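Local coordinates for GH18 chiitnase (Pseudoalteromonas aurantia, PDB 6K7Z), which probably hydrolyses chitin as an endo-acting chitinase of glycoside hydrolase family 18, at residues I47-T50 / F54-N57; E60-M65 / Q70-S75; Q157-Y160 / Y166-G169. All blocks are in the same frame, centred on the assembly; numbering follows the deposited sequence.

Contact 1. Residues I47-T50 / F54-N57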
loop_
_atom_site.group_PDB
_atom_site.type_symbol
_atom_site.label_atom_id
_atom_site.label_comp_id
_atom_site.label_asym_id
_atom_site.label_seq_id
_atom_site.Cartn_x
_atom_site.Cartn_y
_atom_site.Cartn_z
ATOM N N ILE A 47 -4.254 -8.852 -13.180
ATOM C CA ILE A 47 -4.247 -7.718 -14.092
ATOM C C ILE A 47 -3.463 -7.999 -15.361
ATOM O O ILE A 47 -3.672 -7.312 -16.372
ATOM C CB ILE A 47 -3.661 -6.468 -13.409
ATOM C CG1 ILE A 47 -2.232 -6.746 -12.928
ATOM C CG2 ILE A 47 -4.596 -5.972 -12.295
ATOM C CD1 ILE A 47 -1.616 -5.603 -12.136
ATOM N N ALA A 48 -2.557 -8.977 -15.350
ATOM C CA ALA A 48 -1.574 -9.116 -16.425
ATOM C C ALA A 48 -2.070 -10.035 -17.537
ATOM O O ALA A 48 -2.342 -11.218 -17.304
ATOM C CB ALA A 48 -0.252 -9.643 -15.875
ATOM N N ALA A 49 -2.163 -9.492 -18.751
ATOM C CA ALA A 49 -2.286 -10.338 -19.940
ATOM C C ALA A 49 -0.936 -10.925 -20.326
ATOM O O ALA A 49 -0.849 -12.080 -20.763
ATOM C CB ALA A 49 -2.865 -9.536 -21.099
ATOM N N THR A 50 0.116 -10.119 -20.193
ATOM C CA THR A 50 1.500 -10.549 -20.277
ATOM C C THR A 50 2.283 -9.809 -19.208
ATOM O O THR A 50 1.734 -8.998 -18.460
ATOM C CB THR A 50 2.119 -10.223 -21.629
ATOM O OG1 THR A 50 2.207 -8.798 -21.737
ATOM C CG2 THR A 50 1.271 -10.776 -22.768
ATOM N N PHE A 54 -1.728 -4.973 -19.355
ATOM C CA PHE A 54 -2.987 -5.276 -18.686
ATOM C C PHE A 54 -3.926 -6.044 -19.610
ATOM O O PHE A 54 -3.925 -5.849 -20.830
ATOM C CB PHE A 54 -3.695 -3.987 -18.264
ATOM C CG PHE A 54 -3.077 -3.286 -17.082
ATOM C CD1 PHE A 54 -2.387 -3.984 -16.105
ATOM C CD2 PHE A 54 -3.235 -1.919 -16.933
ATOM C CE1 PHE A 54 -1.847 -3.317 -15.019
ATOM C CE2 PHE A 54 -2.719 -1.255 -15.841
ATOM C CZ PHE A 54 -2.015 -1.953 -14.886
ATOM N N THR A 55 -4.761 -6.893 -19.018
ATOM C CA THR A 55 -5.814 -7.520 -19.808
ATOM C C THR A 55 -6.823 -6.479 -20.285
ATOM O O THR A 55 -6.929 -5.375 -19.743
ATOM C CB THR A 55 -6.545 -8.593 -19.007
ATOM O OG1 THR A 55 -7.300 -7.978 -17.952
ATOM C CG2 THR A 55 -5.565 -9.587 -18.442
ATOM N N THR A 56 -7.578 -6.852 -21.320
ATOM C CA THR A 56 -8.618 -5.968 -21.836
ATOM C C THR A 56 -9.625 -5.600 -20.749
ATOM O O THR A 56 -9.998 -4.430 -20.602
ATOM C CB THR A 56 -9.319 -6.634 -23.023
ATOM O OG1 THR A 56 -8.358 -6.871 -24.062
ATOM C CG2 THR A 56 -10.413 -5.734 -23.558
ATOM N N ASN A 57 -10.072 -6.587 -19.970
ATOM C CA ASN A 57 -11.052 -6.310 -18.919
ATOM C C ASN A 57 -10.483 -5.357 -17.872
ATOM O O ASN A 57 -11.198 -4.488 -17.351
ATOM C CB ASN A 57 -11.511 -7.610 -18.257
ATOM C CG ASN A 57 -12.549 -8.358 -19.076
ATOM O OD1 ASN A 57 -13.119 -7.815 -20.019
ATOM N ND2 ASN A 57 -12.802 -9.611 -18.712
#

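Contact 2. Residues E60-M65 / Q70-S75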
loop_
_atom_site.group_PDB
_atom_site.type_symbol
_atom_site.label_atom_id
_atom_site.label_comp_id
_atom_site.label_asym_id
_atom_site.label_seq_id
_atom_site.Cartn_x
_atom_site.Cartn_y
_atom_site.Cartn_z
ATOM N N GLU A 60 -10.545 -1.700 -19.141
ATOM C CA GLU A 60 -11.885 -1.117 -19.090
ATOM C C GLU A 60 -12.316 -0.871 -17.649
ATOM O O GLU A 60 -12.885 0.180 -17.336
ATOM C CB GLU A 60 -12.891 -2.021 -19.813
ATOM C CG GLU A 60 -14.348 -1.553 -19.745
ATOM C CD GLU A 60 -14.602 -0.200 -20.405
ATOM O OE1 GLU A 60 -13.713 0.322 -21.110
ATOM O OE2 GLU A 60 -15.705 0.360 -20.212
ATOM N N ALA A 61 -12.024 -1.814 -16.754
ATOM C CA ALA A 61 -12.421 -1.639 -15.360
ATOM C C ALA A 61 -11.803 -0.382 -14.762
ATOM O O ALA A 61 -12.459 0.338 -13.998
ATOM C CB ALA A 61 -12.025 -2.870 -14.547
ATOM N N ILE A 62 -10.541 -0.103 -15.103
ATOM C CA ILE A 62 -9.874 1.095 -14.603
ATOM C C ILE A 62 -10.609 2.348 -15.065
ATOM O O ILE A 62 -10.812 3.293 -14.288
ATOM C CB ILE A 62 -8.402 1.109 -15.057
ATOM C CG1 ILE A 62 -7.637 -0.084 -14.462
ATOM C CG2 ILE A 62 -7.753 2.453 -14.717
ATOM C CD1 ILE A 62 -6.284 -0.339 -15.098
ATOM N N LYS A 63 -11.005 2.386 -16.341
ATOM C CA LYS A 63 -11.733 3.546 -16.848
ATOM C C LYS A 63 -13.059 3.719 -16.124
ATOM O O LYS A 63 -13.437 4.839 -15.765
ATOM C CB LYS A 63 -11.968 3.411 -18.353
ATOM C CG LYS A 63 -10.719 3.536 -19.207
ATOM C CD LYS A 63 -11.058 3.300 -20.680
ATOM C CE LYS A 63 -9.800 3.159 -21.534
ATOM N NZ LYS A 63 -10.122 2.700 -22.925
ATOM N N VAL A 64 -13.775 2.617 -15.889
ATOM C CA VAL A 64 -15.063 2.690 -15.215
ATOM C C VAL A 64 -14.890 3.149 -13.773
ATOM O O VAL A 64 -15.653 3.989 -13.278
ATOM C CB VAL A 64 -15.776 1.331 -15.295
ATOM C CG1 VAL A 64 -17.023 1.337 -14.428
ATOM C CG2 VAL A 64 -16.125 1.002 -16.753
ATOM N N MET A 65 -13.892 2.598 -13.075
ATOM C CA MET A 65 -13.603 3.042 -11.714
ATOM C C MET A 65 -13.287 4.531 -11.680
ATOM O O MET A 65 -13.815 5.274 -10.843
ATOM C CB MET A 65 -12.440 2.232 -11.133
ATOM C CG MET A 65 -12.817 0.813 -10.707
ATOM S SD MET A 65 -11.487 -0.004 -9.770
ATOM C CE MET A 65 -10.395 -0.489 -11.110
ATOM N N GLN A 70 -13.029 7.045 -8.490
ATOM C CA GLN A 70 -12.152 6.225 -7.705
ATOM C C GLN A 70 -10.747 6.397 -8.288
ATOM O O GLN A 70 -10.614 6.725 -9.420
ATOM C CB GLN A 70 -12.564 4.764 -7.716
ATOM C CG GLN A 70 -13.828 4.481 -6.953
ATOM C CD GLN A 70 -14.368 3.105 -7.247
ATOM O OE1 GLN A 70 -14.295 2.676 -8.344
ATOM N NE2 GLN A 70 -14.905 2.444 -6.277
ATOM N N LYS A 71 -9.729 6.180 -7.476
ATOM C CA LYS A 71 -8.350 6.271 -7.927
ATOM C C LYS A 71 -7.749 4.878 -8.030
ATOM O O LYS A 71 -8.007 4.011 -7.194
ATOM C CB LYS A 71 -7.512 7.145 -6.988
ATOM C CG LYS A 71 -8.129 8.517 -6.724
ATOM C CD LYS A 71 -7.070 9.601 -6.678
ATOM C CE LYS A 71 -7.678 11.004 -6.666
ATOM N NZ LYS A 71 -6.635 12.045 -6.416
ATOM N N VAL A 72 -6.950 4.672 -9.064
ATOM C CA VAL A 72 -6.376 3.373 -9.369
ATOM C C VAL A 72 -4.875 3.560 -9.441
ATOM O O VAL A 72 -4.383 4.335 -10.274
ATOM C CB VAL A 72 -6.913 2.801 -10.689
ATOM C CG1 VAL A 72 -6.392 1.390 -10.895
ATOM C CG2 VAL A 72 -8.442 2.835 -10.711
ATOM N N LEU A 73 -4.154 2.855 -8.578
ATOM C CA LEU A 73 -2.702 2.913 -8.516
ATOM C C LEU A 73 -2.121 1.578 -8.954
ATOM O O LEU A 73 -2.772 0.532 -8.846
ATOM C CB LEU A 73 -2.200 3.215 -7.099
ATOM C CG LEU A 73 -2.870 4.338 -6.308
ATOM C CD1 LEU A 73 -2.090 4.590 -5.023
ATOM C CD2 LEU A 73 -2.971 5.609 -7.121
ATOM N N ILE A 74 -0.887 1.615 -9.425
ATOM C CA ILE A 74 -0.113 0.396 -9.586
ATOM C C ILE A 74 0.725 0.221 -8.327
ATOM O O ILE A 74 1.356 1.173 -7.846
ATOM C CB ILE A 74 0.750 0.433 -10.866
ATOM C CG1 ILE A 74 1.453 -0.910 -11.077
ATOM C CG2 ILE A 74 1.758 1.605 -10.871
ATOM C CD1 ILE A 74 0.491 -2.061 -11.367
ATOM N N SER A 75 0.668 -0.970 -7.736
ATOM C CA SER A 75 1.478 -1.261 -6.567
ATOM C C SER A 75 2.789 -1.880 -7.030
ATOM O O SER A 75 2.793 -2.925 -7.696
ATOM C CB SER A 75 0.757 -2.190 -5.597
ATOM O OG SER A 75 1.504 -2.309 -4.403
#

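Contact 3. Residues Q157-Y160 / Y166-G169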
loop_
_atom_site.group_PDB
_atom_site.type_symbol
_atom_site.label_atom_id
_atom_site.label_comp_id
_atom_site.label_asym_id
_atom_site.label_seq_id
_atom_site.Cartn_x
_atom_site.Cartn_y
_atom_site.Cartn_z
ATOM N N GLN A 157 4.945 -1.995 7.191
ATOM C CA GLN A 157 4.550 -2.825 8.317
ATOM C C GLN A 157 4.856 -2.104 9.626
ATOM O O GLN A 157 5.695 -1.199 9.660
ATOM C CB GLN A 157 5.275 -4.162 8.242
ATOM C CG GLN A 157 4.853 -4.946 7.010
ATOM C CD GLN A 157 5.813 -6.051 6.668
ATOM O OE1 GLN A 157 5.932 -7.036 7.402
ATOM N NE2 GLN A 157 6.510 -5.898 5.552
ATOM N N PRO A 158 4.165 -2.456 10.710
ATOM C CA PRO A 158 4.251 -1.668 11.945
ATOM C C PRO A 158 5.677 -1.493 12.449
ATOM O O PRO A 158 6.022 -0.390 12.894
ATOM C CB PRO A 158 3.395 -2.472 12.937
ATOM C CG PRO A 158 2.332 -3.074 12.068
ATOM C CD PRO A 158 3.051 -3.428 10.765
ATOM N N PRO A 159 6.538 -2.524 12.422
ATOM C CA PRO A 159 7.901 -2.304 12.952
ATOM C C PRO A 159 8.640 -1.183 12.249
ATOM O O PRO A 159 9.512 -0.545 12.856
ATOM C CB PRO A 159 8.592 -3.656 12.735
ATOM C CG PRO A 159 7.485 -4.651 12.760
ATOM C CD PRO A 159 6.331 -3.948 12.079
ATOM N N TYR A 160 8.296 -0.913 10.990
ATOM C CA TYR A 160 8.961 0.141 10.235
ATOM C C TYR A 160 8.718 1.522 10.827
ATOM O O TYR A 160 9.486 2.449 10.533
ATOM C CB TYR A 160 8.475 0.144 8.792
ATOM C CG TYR A 160 8.756 -1.097 7.966
ATOM C CD1 TYR A 160 9.504 -2.167 8.461
ATOM C CD2 TYR A 160 8.250 -1.196 6.677
ATOM C CE1 TYR A 160 9.745 -3.290 7.668
ATOM C CE2 TYR A 160 8.491 -2.297 5.889
ATOM C CZ TYR A 160 9.226 -3.342 6.385
ATOM O OH TYR A 160 9.444 -4.426 5.568
ATOM N N TYR A 166 14.576 -1.215 15.940
ATOM C CA TYR A 166 15.660 -1.810 15.173
ATOM C C TYR A 166 15.376 -1.902 13.679
ATOM O O TYR A 166 16.261 -2.022 12.907
ATOM C CB TYR A 166 15.943 -3.215 15.690
ATOM C CG TYR A 166 17.025 -4.073 14.997
ATOM C CD1 TYR A 166 18.347 -3.705 14.994
ATOM C CD2 TYR A 166 16.713 -5.285 14.408
ATOM C CE1 TYR A 166 19.322 -4.493 14.408
ATOM C CE2 TYR A 166 17.682 -6.085 13.799
ATOM C CZ TYR A 166 18.994 -5.673 13.800
ATOM O OH TYR A 166 19.975 -6.472 13.216
ATOM N N MET A 167 14.113 -1.857 13.303
ATOM C CA MET A 167 13.759 -1.978 11.914
ATOM C C MET A 167 12.931 -0.763 11.474
ATOM O O MET A 167 12.227 -0.860 10.525
ATOM C CB MET A 167 12.812 -3.176 11.766
ATOM C CG MET A 167 13.397 -4.507 11.763
ATOM S SD MET A 167 13.211 -5.163 13.369
ATOM C CE MET A 167 11.618 -5.877 13.297
ATOM N N ALA A 168 13.045 0.347 12.189
ATOM C CA ALA A 168 12.154 1.482 11.976
ATOM C C ALA A 168 12.580 2.374 10.814
ATOM O O ALA A 168 12.650 3.600 10.951
ATOM C CB ALA A 168 12.053 2.314 13.251
ATOM N N GLY A 169 12.828 1.767 9.659
ATOM C CA GLY A 169 13.266 2.531 8.506
ATOM C C GLY A 169 12.304 3.625 8.086
ATOM O O GLY A 169 12.732 4.675 7.606
HETATM O O HOH W 1 11.541 -1.679 14.476
#

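Contact 1. Residues I47-T50 / F54-N57
Phe54 runs antiparallel to Ala48 as a non-hydrogen-bonded pair, CA to CA 4.7 Å, in a short hairpin of the family 18 (beta/alpha)8 barrel that lies between strand 25-33 and helix 56-67. At its turn the geometry fits a classic beta bulge, with Ala49 and Thr50 both opposite Ser53; Thr50 OG1 is hydrogen-bonded to Ser53 OG and to Ser52 N.

Although the first bond of the Phe54 side chain leads away from residues 47-50, the ring runs alongside the Ile47 side chain, the two pointing the same way. The CD1 and CE1 atoms of the ring do the touching: Phe54 CE1 is 3.7 Å from Ile47 CD1, and Phe54 CD1 is 3.9 Å from Ile47 CB. Ile47 CG1 sits between its own backbone N and carbonyl carbon (chi1 59°), and the chain runs on extended from there, which carries CD1 to the ring. Both side chains are buried and both touch Leu28 of strand 25-33, while Phe54 also rests on Ile59 and Ile62 of helix 56-67.

The backbone of Phe54 contributes too, its CA making a C-H...O contact with Ile47 O at 3.2 Å. The same oxygen accepts the N-H of Thr55, N to O 2.9 Å with 154° at the hydrogen and the donor tilted 26° from the carbonyl plane. Ile47 O is thus held by consecutive donors of residues 54-55, a true hydrogen bond and a weaker C-H contact.

Thr55 occupies the N-cap position ahead of helix 56-67, and its OG1 is hydrogen-bonded to Thr58 OG1. Its methyl branch is the part turned to residues 47-50: Thr55 CG2 packs 3.8 Å from Ala49 CB and comes within 3.4 Å of Ala49 N.

Contact 2. Residues E60-M65 / Q70-S75
Met65 and Gln70 are joined by the single backbone hydrogen bond of this contact, Gln70 N to Met65 O at 3.0 Å. The N-H...O angle of 157° is fairly straight, but the donor stands 36° above the carbonyl plane and not on a lone pair.

A polar-to-apolar contact lies beside it. The amide of Gln70 lays OE1 against the Met65 side chain, 3.4 Å from Met65 CG and equally near Met65 CB. That oxygen is buried and has no hydrogen-bond partner in the model, whereas NE2 of the same amide bonds to the carbonyls of Tyr23 and Ala18.

Apolar packing centres on Val72. Val72 CG1 meets Ile62 CG1 at 4.1 Å, while Val72 CG2 takes Met65 CE at 3.9 Å and also touches Ile62 CG2, the methionine bending at chi3 (-79°) and crossing the valine at about a right angle. Cut back to an alanine here, the side chain would lack both methyls, which would probably open a gap between strand and helix and leave Ile62 and the Met65 methyl without their packing partners.

Helix 56-67 thereby packs on strand 71-77, which runs parallel to strand 25-33: the second half of a beta-alpha-beta crossover in the TIM-barrel fold.

Contact 3. Residues Q157-Y160 / Y166-G169
The Tyr160 ring meets Met167 at CD1, 3.7 Å from Met167 O, an approach oblique to the ring plane. Over one face, near its centre, lies Gln157 CB, 4.3 Å above the plane. Phe122 forms an edge-to-face pair with the ring, and the phenol OH is hydrogen-bonded to Thr119 OG1, which anchors its far end.

No direct hydrogen bond spans the two segments. A water does: it donates to Pro159 O (2.8 Å) and accepts from Met167 N. C-H...O contacts supplement it, the straightest being Tyr160 CA to Met167 O, 3.4 Å with 170° at the hydrogen. Met167 O also receives a weak bond from Gly169 N, closing an inverse gamma turn centred on Ala168.

Side-chain packing is slight by comparison. Met167 bends at chi2 (99°) and again at chi3, which brings CE to within 3.8 Å of Pro159 CB.

Both segments belong to the loop between strand 151-154 and helix 169-177, so these contacts join two turns of one loop, the second leading into the helix at Gly169. Neighbouring loops flank it: Pro159 touches Asn191, Pro158 touches Trp194, and Met167 touches Thr119 beyond strand 111-115.

In the fold
Contacts 1 and 2 follow each other along the chain and share helix 56-67. Their centres are 13 Å apart and they pack together directly, Phe54 CE2 against Ile62 CD1 at 3.8 Å. Contact 3 lies on the opposite side of the chain's centre, its own centre about 34 Å from that of contact 1 and 30 Å from that of contact 2. Strand 71-77 of contact 2 pairs with strand 111-115; Val72 N bonds to Asp110, just ahead of that strand, and Ser75 OG to Asp113 within it. With Asp115, these aspartates fit the DxxDxDxE signature of family 18. Contact 3 follows strand 151-154, at the barrel end where TIM-barrel enzymes carry their active sites.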